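PDB 5EZ7: probable FAD-dependent oxidoreductase PA4991, which binds one FAD per subunit and probably works as an FAD-dependent oxidoreductase, although its physiological substrate is unknown. Local coordinates for residues R327-L340 against L349-L361. Sequence-based numbering, arbitrary orientation.
Sequences RPDNAFLAEQGRLL and LAPDFADRVCARL
Leu-333 of the edge strand 332-336, and Ala-331 just before it, drop onto helix 350-361, strand and helix axes lying 27° from parallel. The two methyls of Leu-333 divide the work. With CG anti to the backbone N (chi1 -173°), CD2 reaches down to the helix backbone at Arg-356 and meets Val-357 CG2 at 3.7 Å, while CD1 lies obliquely by CE1 of the Phe-353 ring. That ring takes Val-357 CG2 over one face, near the rim, and the carbonyl oxygen of Phe-332 at its edge, in plane. The two backbones draw nearest at Ala-331, whose CA is 5.1 Å from Phe-353 CA, and Ala-331 CB sits 3.7 Å from Phe-353 CB. Leu-340, on the next strand, extends the apolar layer to Val-357 and Arg-360 CG, and Leu-349 CD1 and CD2 pack against the backbone of Asp-329 and Asn-330.

Beyond this layer, Asp-352 OD2 accepts Ala-331 N at 3.0 Å through its anti lone pair. The same oxygen forms a salt bridge with Arg-356 NE, 2.9 Å away, whose hydrogen bond is bent and weak. Arg-356 lays one guanidinium face over Ala-331 O, and its NH2 makes a weak bond to Asn-330 OD1, the amide and guanidinium planes 59° apart. At the more open end Glu-335 and Arg-360 form a salt bridge, the placing of Glu-335 OE2 being uncertain; Arg-360 also pairs with Glu-363 and Asp-364.

The contact lays helix 350-364, which follows strand 339-343, on the six-stranded Rossmann-type sheet, with helix 17-28 alongside and Phe-353 near the FAD-binding Ala-18. The Ala-331 to Asp-352 bond joins the first turn of the helix to the chain just before the strand, while that amide and Arg-356 probably stabilise the buried carboxylate.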
loop_
_atom_site.group_PDB
_atom_site.type_symbol
_atom_site.label_atom_id
_atom_site.label_comp_id
_atom_site.label_asym_id
_atom_site.label_seq_id
_atom_site.Cartn_x
_atom_site.Cartn_y
_atom_site.Cartn_z
ATOM N N ARG A 327 17.280 -5.614 4.972
ATOM C CA ARG A 327 17.008 -5.400 6.391
ATOM C C ARG A 327 15.500 -5.590 6.576
ATOM O O ARG A 327 14.719 -4.907 5.914
ATOM C CB ARG A 327 17.412 -3.983 6.788
ATOM C CG ARG A 327 18.907 -3.800 6.912
ATOM C CD ARG A 327 19.248 -2.408 7.372
ATOM N NE ARG A 327 20.651 -2.350 7.772
ATOM C CZ ARG A 327 21.210 -1.374 8.496
ATOM N NH1 ARG A 327 20.498 -0.321 8.904
ATOM N NH2 ARG A 327 22.506 -1.444 8.805
ATOM N N PRO A 328 15.071 -6.518 7.444
ATOM C CA PRO A 328 13.647 -6.867 7.501
ATOM C C PRO A 328 12.550 -5.770 7.634
ATOM O O PRO A 328 11.739 -5.623 6.696
ATOM C CB PRO A 328 13.597 -7.872 8.647
ATOM C CG PRO A 328 14.877 -8.610 8.480
ATOM C CD PRO A 328 15.895 -7.556 8.097
ATOM N N ASP A 329 12.463 -5.004 8.725
ATOM C CA ASP A 329 11.299 -4.049 8.833
ATOM C C ASP A 329 11.605 -2.729 8.117
ATOM O O ASP A 329 11.439 -1.649 8.683
ATOM C CB ASP A 329 10.920 -3.761 10.296
ATOM C CG ASP A 329 10.588 -5.029 11.112
ATOM O OD1 ASP A 329 9.871 -5.905 10.600
ATOM O OD2 ASP A 329 11.022 -5.128 12.295
ATOM N N ASN A 330 12.081 -2.842 6.874
ATOM C CA ASN A 330 12.550 -1.694 6.048
ATOM C C ASN A 330 12.069 -1.850 4.630
ATOM O O ASN A 330 11.784 -2.970 4.171
ATOM C CB ASN A 330 14.070 -1.593 5.999
ATOM C CG ASN A 330 14.685 -1.352 7.355
ATOM O OD1 ASN A 330 14.991 -0.215 7.709
ATOM N ND2 ASN A 330 14.865 -2.422 8.128
ATOM N N ALA A 331 11.963 -0.727 3.935
ATOM C CA ALA A 331 11.751 -0.756 2.514
ATOM C C ALA A 331 13.007 -1.354 1.914
ATOM O O ALA A 331 14.046 -1.364 2.558
ATOM C CB ALA A 331 11.537 0.658 1.986
ATOM N N PHE A 332 12.890 -1.894 0.709
ATOM C CA PHE A 332 14.045 -2.406 -0.047
ATOM C C PHE A 332 14.290 -1.545 -1.323
ATOM O O PHE A 332 13.348 -1.236 -2.094
ATOM C CB PHE A 332 13.810 -3.880 -0.411
ATOM C CG PHE A 332 14.866 -4.456 -1.312
ATOM C CD1 PHE A 332 14.797 -4.294 -2.692
ATOM C CD2 PHE A 332 15.978 -5.105 -0.777
ATOM C CE1 PHE A 332 15.801 -4.802 -3.493
ATOM C CE2 PHE A 332 16.997 -5.583 -1.594
ATOM C CZ PHE A 332 16.897 -5.449 -2.947
ATOM N N LEU A 333 15.544 -1.188 -1.550
ATOM C CA LEU A 333 15.951 -0.503 -2.760
ATOM C C LEU A 333 17.252 -1.047 -3.284
ATOM O O LEU A 333 18.145 -1.328 -2.515
ATOM C CB LEU A 333 16.120 0.979 -2.484
ATOM C CG LEU A 333 16.392 1.911 -3.676
ATOM C CD1 LEU A 333 15.326 1.867 -4.729
ATOM C CD2 LEU A 333 16.490 3.322 -3.150
ATOM N N ALA A 334 17.340 -1.173 -4.603
ATOM C CA ALA A 334 18.556 -1.509 -5.299
ATOM C C ALA A 334 18.764 -0.593 -6.513
ATOM O O ALA A 334 17.821 0.058 -6.988
ATOM C CB ALA A 334 18.465 -2.929 -5.764
ATOM N N GLU A 335 19.979 -0.591 -7.047
ATOM C CA GLU A 335 20.292 0.153 -8.251
ATOM C C GLU A 335 21.263 -0.518 -9.173
ATOM O O GLU A 335 22.068 -1.242 -8.742
ATOM C CB GLU A 335 20.880 1.511 -7.901
ATOM C CG GLU A 335 21.810 1.485 -6.721
ATOM C CD GLU A 335 22.415 2.846 -6.443
ATOM O OE1 GLU A 335 22.684 3.651 -7.382
ATOM O OE2 GLU A 335 22.647 3.108 -5.256
ATOM N N GLN A 336 21.141 -0.230 -10.459
ATOM C CA GLN A 336 22.109 -0.557 -11.478
ATOM C C GLN A 336 22.189 0.699 -12.394
ATOM O O GLN A 336 21.226 1.066 -13.058
ATOM C CB GLN A 336 21.674 -1.835 -12.208
ATOM C CG GLN A 336 22.448 -2.183 -13.489
ATOM C CD GLN A 336 23.797 -2.879 -13.248
ATOM O OE1 GLN A 336 23.826 -4.001 -12.770
ATOM N NE2 GLN A 336 24.917 -2.224 -13.618
ATOM N N GLY A 337 23.327 1.383 -12.378
ATOM C CA GLY A 337 23.497 2.589 -13.149
ATOM C C GLY A 337 22.473 3.623 -12.692
ATOM O O GLY A 337 22.359 3.898 -11.511
ATOM N N ARG A 338 21.674 4.119 -13.626
ATOM C CA ARG A 338 20.687 5.158 -13.322
ATOM C C ARG A 338 19.301 4.596 -12.954
ATOM O O ARG A 338 18.322 5.344 -12.880
ATOM C CB ARG A 338 20.567 6.086 -14.519
ATOM C CG ARG A 338 21.877 6.212 -15.255
ATOM C CD ARG A 338 22.157 7.570 -15.762
ATOM N NE ARG A 338 21.061 8.128 -16.526
ATOM C CZ ARG A 338 21.114 9.333 -17.071
ATOM N NH1 ARG A 338 22.238 10.051 -16.931
ATOM N NH2 ARG A 338 20.065 9.828 -17.739
ATOM N N LEU A 339 19.246 3.279 -12.754
ATOM C CA LEU A 339 18.010 2.587 -12.475
ATOM C C LEU A 339 17.947 2.322 -10.998
ATOM O O LEU A 339 18.930 1.869 -10.389
ATOM C CB LEU A 339 17.937 1.282 -13.225
ATOM C CG LEU A 339 16.641 0.511 -12.980
ATOM C CD1 LEU A 339 15.485 1.122 -13.764
ATOM C CD2 LEU A 339 16.854 -0.954 -13.363
ATOM N N LEU A 340 16.798 2.649 -10.423
ATOM C CA LEU A 340 16.527 2.412 -9.014
ATOM C C LEU A 340 15.276 1.596 -9.009
ATOM O O LEU A 340 14.412 1.829 -9.801
ATOM C CB LEU A 340 16.319 3.722 -8.261
ATOM C CG LEU A 340 17.598 4.550 -8.048
ATOM C CD1 LEU A 340 17.283 6.003 -7.809
ATOM C CD2 LEU A 340 18.426 4.055 -6.877
ATOM N N LEU A 349 5.489 1.540 5.240
ATOM C CA LEU A 349 6.903 1.841 4.979
ATOM C C LEU A 349 7.147 2.604 3.657
ATOM O O LEU A 349 8.289 2.750 3.206
ATOM C CB LEU A 349 7.688 0.508 4.988
ATOM C CG LEU A 349 7.996 -0.135 6.347
ATOM C CD1 LEU A 349 8.554 -1.556 6.182
ATOM C CD2 LEU A 349 9.018 0.671 7.100
ATOM N N ALA A 350 6.085 3.085 3.027
ATOM C CA ALA A 350 6.252 3.872 1.816
ATOM C C ALA A 350 7.098 5.114 2.060
ATOM O O ALA A 350 7.915 5.436 1.224
ATOM C CB ALA A 350 4.930 4.258 1.213
ATOM N N PRO A 351 6.946 5.793 3.215
ATOM C CA PRO A 351 7.841 6.926 3.456
ATOM C C PRO A 351 9.346 6.558 3.639
ATOM O O PRO A 351 10.217 7.413 3.459
ATOM C CB PRO A 351 7.270 7.566 4.742
ATOM C CG PRO A 351 5.949 6.925 4.985
ATOM C CD PRO A 351 6.015 5.589 4.335
ATOM N N ASP A 352 9.633 5.324 4.038
ATOM C CA ASP A 352 10.998 4.828 4.161
ATOM C C ASP A 352 11.546 4.532 2.761
ATOM O O ASP A 352 12.730 4.744 2.489
ATOM C CB ASP A 352 11.055 3.584 5.082
ATOM C CG ASP A 352 12.478 3.103 5.327
ATOM O OD1 ASP A 352 13.250 3.853 5.983
ATOM O OD2 ASP A 352 12.854 1.994 4.849
ATOM N N PHE A 353 10.681 4.071 1.870
ATOM C CA PHE A 353 11.066 3.833 0.465
ATOM C C PHE A 353 11.474 5.139 -0.195
ATOM O O PHE A 353 12.565 5.211 -0.753
ATOM C CB PHE A 353 9.956 3.126 -0.315
ATOM C CG PHE A 353 10.258 2.919 -1.776
ATOM C CD1 PHE A 353 11.092 1.882 -2.194
ATOM C CD2 PHE A 353 9.697 3.736 -2.741
ATOM C CE1 PHE A 353 11.370 1.676 -3.532
ATOM C CE2 PHE A 353 9.965 3.532 -4.092
ATOM C CZ PHE A 353 10.811 2.512 -4.482
ATOM N N ALA A 354 10.626 6.164 -0.080
ATOM C CA ALA A 354 10.982 7.525 -0.453
ATOM C C ALA A 354 12.318 8.011 0.143
ATOM O O ALA A 354 13.158 8.481 -0.590
ATOM C CB ALA A 354 9.846 8.497 -0.150
ATOM N N ASP A 355 12.513 7.892 1.450
ATOM C CA ASP A 355 13.811 8.286 2.100
ATOM C C ASP A 355 15.006 7.596 1.467
ATOM O O ASP A 355 16.039 8.228 1.301
ATOM C CB ASP A 355 13.867 7.929 3.590
ATOM C CG ASP A 355 12.859 8.698 4.441
ATOM O OD1 ASP A 355 12.468 9.827 4.074
ATOM O OD2 ASP A 355 12.444 8.158 5.505
ATOM N N ARG A 356 14.861 6.311 1.122
ATOM C CA ARG A 356 15.970 5.541 0.582
ATOM C C ARG A 356 16.305 6.021 -0.808
ATOM O O ARG A 356 17.488 6.141 -1.137
ATOM C CB ARG A 356 15.737 4.038 0.651
ATOM C CG ARG A 356 16.132 3.464 2.005
ATOM C CD ARG A 356 15.222 2.336 2.455
ATOM N NE ARG A 356 15.588 1.842 3.796
ATOM C CZ ARG A 356 16.531 0.920 4.048
ATOM N NH1 ARG A 356 17.219 0.357 3.051
ATOM N NH2 ARG A 356 16.801 0.548 5.308
ATOM N N VAL A 357 15.281 6.356 -1.595
ATOM C CA VAL A 357 15.504 6.936 -2.901
ATOM C C VAL A 357 16.145 8.332 -2.776
ATOM O O VAL A 357 17.117 8.630 -3.499
ATOM C CB VAL A 357 14.218 6.986 -3.742
ATOM C CG1 VAL A 357 14.404 7.822 -4.995
ATOM C CG2 VAL A 357 13.757 5.576 -4.122
ATOM N N CYS A 358 15.607 9.172 -1.883
ATOM C CA CYS A 358 16.101 10.557 -1.742
ATOM C C CYS A 358 17.557 10.592 -1.244
ATOM O O CYS A 358 18.333 11.418 -1.714
ATOM C CB CYS A 358 15.195 11.416 -0.843
ATOM S SG CYS A 358 13.598 11.780 -1.618
ATOM N N ALA A 359 17.939 9.667 -0.362
ATOM C CA ALA A 359 19.335 9.574 0.079
ATOM C C ALA A 359 20.295 9.120 -1.029
ATOM O O ALA A 359 21.452 9.482 -1.001
ATOM C CB ALA A 359 19.473 8.671 1.299
ATOM N N ARG A 360 19.837 8.309 -1.976
ATOM C CA ARG A 360 20.659 7.985 -3.146
ATOM C C ARG A 360 20.865 9.184 -4.016
ATOM O O ARG A 360 21.941 9.377 -4.522
ATOM C CB ARG A 360 20.025 6.899 -3.994
ATOM C CG ARG A 360 20.075 5.562 -3.297
ATOM C CD ARG A 360 21.303 4.738 -3.644
ATOM N NE ARG A 360 22.526 5.166 -2.961
ATOM C CZ ARG A 360 23.662 5.605 -3.534
ATOM N NH1 ARG A 360 23.814 5.719 -4.866
ATOM N NH2 ARG A 360 24.682 5.943 -2.747
ATOM N N LEU A 361 19.802 9.957 -4.209
ATOM C CA LEU A 361 19.843 11.149 -5.036
ATOM C C LEU A 361 20.748 12.174 -4.384
ATOM O O LEU A 361 21.592 12.755 -5.039
ATOM C CB LEU A 361 18.462 11.756 -5.211
ATOM C CG LEU A 361 17.398 10.888 -5.877
ATOM C CD1 LEU A 361 16.062 11.626 -5.903
ATOM C CD2 LEU A 361 17.825 10.510 -7.284
#